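Local coordinates for acyl-CoA dehydrogenase (Geobacillus kaustophilus, PDB 2PG0), which probably catalyses the FAD-dependent alpha-beta dehydrogenation of carrier-bound acyl chains, introducing a double bond, at residues A[10-13]-A[14-17]. Residues are numbered along the deposited sequence; the frame is centred on the assembly and turned at random.
Sequences LREE and HHMF
Arg11 N donates to His14 ND1 over 3.0 Å in an almost straight bond (174°), approaching the imidazole edge in the ring plane, so a side chain of the first helical turn folds back onto the N-cap residue. A chi1 of -60°, with CG anti to the carbonyl carbon, carries the ring back toward this amide. Glu13 CG lies over one face of the His14 ring, a CH-pi contact 4.0 Å from its centroid. The Arg11 chain, bent at chi3, crosses the ring obliquely, CG 3.4 Å from His14 ND1, and its guanidinium turns a face to His14 CE1. Leu10 CD2 packs on His14 CB at 3.7 Å. The backbone bonds of the first turn follow: His15 N to Arg11 O at 3.2 Å and Met16 N to Glu12 O at 2.9 Å. An alanine in place of His14 would probably leave the Arg11 amide without its acceptor and Glu13 CG without its ring. Farther out, Asp70 OD1 hydrogen-bonds His14 NE2, and Tyr73 OH, in helix 71-84, hydrogen-bonds Glu13 OE1, steadying the chain over the ring. An N3 side chain accepting the N-cap amide is one half of the capping-box pattern, here starting helix 12-28 of the acyl-CoA dehydrogenase N-terminal domain.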
ATOM      1  N   LEU A  10       6.645   5.837  33.101  1.00 24.05           N
ATOM      2  CA  LEU A  10       8.036   6.034  33.510  1.00 23.92           C
ATOM      3  C   LEU A  10       8.165   7.208  34.469  1.00 24.32           C
ATOM      4  O   LEU A  10       7.731   8.323  34.164  1.00 24.10           O
ATOM      5  CB  LEU A  10       8.952   6.254  32.303  1.00 23.60           C
ATOM      6  CG  LEU A  10       9.058   5.143  31.252  1.00 23.01           C
ATOM      7  CD1 LEU A  10       9.861   5.619  30.053  1.00 21.92           C
ATOM      8  CD2 LEU A  10       9.650   3.843  31.823  1.00 21.16           C
ATOM      9  N   ARG A  11       8.762   6.950  35.629  1.00 24.63           N
ATOM     10  CA  ARG A  11       9.131   8.033  36.536  1.00 25.12           C
ATOM     11  C   ARG A  11      10.649   8.183  36.611  1.00 24.87           C
ATOM     12  O   ARG A  11      11.386   7.429  35.972  1.00 24.12           O
ATOM     13  CB  ARG A  11       8.489   7.849  37.909  1.00 25.59           C
ATOM     14  CG  ARG A  11       8.765   6.530  38.595  1.00 28.28           C
ATOM     15  CD  ARG A  11       7.818   6.339  39.782  1.00 33.19           C
ATOM     16  NE  ARG A  11       6.468   6.015  39.330  1.00 35.68           N
ATOM     17  CZ  ARG A  11       5.964   4.784  39.281  1.00 37.91           C
ATOM     18  NH1 ARG A  11       6.690   3.739  39.671  1.00 38.94           N
ATOM     19  NH2 ARG A  11       4.725   4.597  38.839  1.00 39.02           N
ATOM     20  N   GLU A  12      11.115   9.165  37.379  1.00 24.71           N
ATOM     21  CA  GLU A  12      12.548   9.433  37.482  1.00 25.00           C
ATOM     22  C   GLU A  12      13.385   8.178  37.770  1.00 24.10           C
ATOM     23  O   GLU A  12      14.437   7.996  37.163  1.00 24.05           O
ATOM     24  CB  GLU A  12      12.835  10.550  38.498  1.00 25.73           C
ATOM     25  CG  GLU A  12      14.225  11.189  38.362  1.00 28.34           C
ATOM     26  CD  GLU A  12      14.541  11.709  36.955  1.00 32.36           C
ATOM     27  OE1 GLU A  12      13.627  12.213  36.263  1.00 34.76           O
ATOM     28  OE2 GLU A  12      15.717  11.627  36.541  1.00 34.78           O
ATOM     29  N   GLU A  13      12.910   7.318  38.676  1.00 23.37           N
ATOM     30  CA  GLU A  13      13.617   6.072  39.010  1.00 23.22           C
ATOM     31  C   GLU A  13      13.865   5.163  37.790  1.00 21.93           C
ATOM     32  O   GLU A  13      14.909   4.506  37.695  1.00 20.92           O
ATOM     33  CB  GLU A  13      12.904   5.306  40.132  1.00 22.97           C
ATOM     34  CG  GLU A  13      11.652   4.550  39.702  1.00 24.83           C
ATOM     35  CD  GLU A  13      10.841   4.028  40.862  1.00 25.36           C
ATOM     36  OE1 GLU A  13      10.875   2.804  41.111  1.00 27.98           O
ATOM     37  OE2 GLU A  13      10.165   4.846  41.525  1.00 29.73           O
ATOM     38  N   HIS A  14      12.902   5.137  36.867  1.00 21.21           N
ATOM     39  CA  HIS A  14      13.023   4.350  35.635  1.00 20.33           C
ATOM     40  C   HIS A  14      14.021   5.000  34.685  1.00 20.58           C
ATOM     41  O   HIS A  14      14.745   4.309  33.966  1.00 19.83           O
ATOM     42  CB  HIS A  14      11.658   4.176  34.954  1.00 19.95           C
ATOM     43  CG  HIS A  14      10.643   3.469  35.800  1.00 19.04           C
ATOM     44  ND1 HIS A  14       9.559   4.112  36.356  1.00 18.33           N
ATOM     45  CD2 HIS A  14      10.558   2.178  36.199  1.00 18.21           C
ATOM     46  CE1 HIS A  14       8.842   3.245  37.051  1.00 18.02           C
ATOM     47  NE2 HIS A  14       9.428   2.065  36.972  1.00 18.52           N
ATOM     48  N   HIS A  15      14.061   6.332  34.696  1.00 20.78           N
ATOM     49  CA  HIS A  15      15.003   7.083  33.875  1.00 21.68           C
ATOM     50  C   HIS A  15      16.444   6.899  34.328  1.00 22.03           C
ATOM     51  O   HIS A  15      17.328   6.728  33.491  1.00 21.74           O
ATOM     52  CB  HIS A  15      14.623   8.567  33.813  1.00 21.86           C
ATOM     53  CG  HIS A  15      13.323   8.817  33.113  1.00 23.04           C
ATOM     54  ND1 HIS A  15      12.304   9.560  33.670  1.00 25.18           N
ATOM     55  CD2 HIS A  15      12.866   8.395  31.911  1.00 23.63           C
ATOM     56  CE1 HIS A  15      11.283   9.599  32.832  1.00 24.17           C
ATOM     57  NE2 HIS A  15      11.598   8.900  31.757  1.00 24.65           N
ATOM     58  N   MET A  16      16.676   6.914  35.643  1.00 22.55           N
ATOM     59  CA  MET A  16      18.020   6.623  36.159  1.00 23.87           C
ATOM     60  C   MET A  16      18.390   5.155  35.943  1.00 22.10           C
ATOM     61  O   MET A  16      19.540   4.849  35.627  1.00 21.70           O
ATOM     62  CB  MET A  16      18.253   7.074  37.617  1.00 23.78           C
ATOM     63  CG  MET A  16      17.052   7.196  38.534  1.00 26.17           C
ATOM     64  SD  MET A  16      17.390   8.153  40.061  1.00 29.46           S
ATOM     65  CE  MET A  16      17.284   9.844  39.490  1.00 30.15           C
ATOM     66  N   PHE A  17      17.409   4.265  36.084  1.00 21.03           N
ATOM     67  CA  PHE A  17      17.618   2.844  35.795  1.00 20.11           C
ATOM     68  C   PHE A  17      18.032   2.599  34.341  1.00 19.12           C
ATOM     69  O   PHE A  17      18.947   1.809  34.086  1.00 18.81           O
ATOM     70  CB  PHE A  17      16.384   2.004  36.147  1.00 20.40           C
ATOM     71  CG  PHE A  17      16.501   0.559  35.744  1.00 21.11           C
ATOM     72  CD1 PHE A  17      17.196  -0.346  36.542  1.00 22.78           C
ATOM     73  CD2 PHE A  17      15.935   0.105  34.550  1.00 21.76           C
ATOM     74  CE1 PHE A  17      17.315  -1.685  36.163  1.00 23.29           C
ATOM     75  CE2 PHE A  17      16.052  -1.232  34.167  1.00 20.94           C
ATOM     76  CZ  PHE A  17      16.738  -2.123  34.968  1.00 21.63           C
TER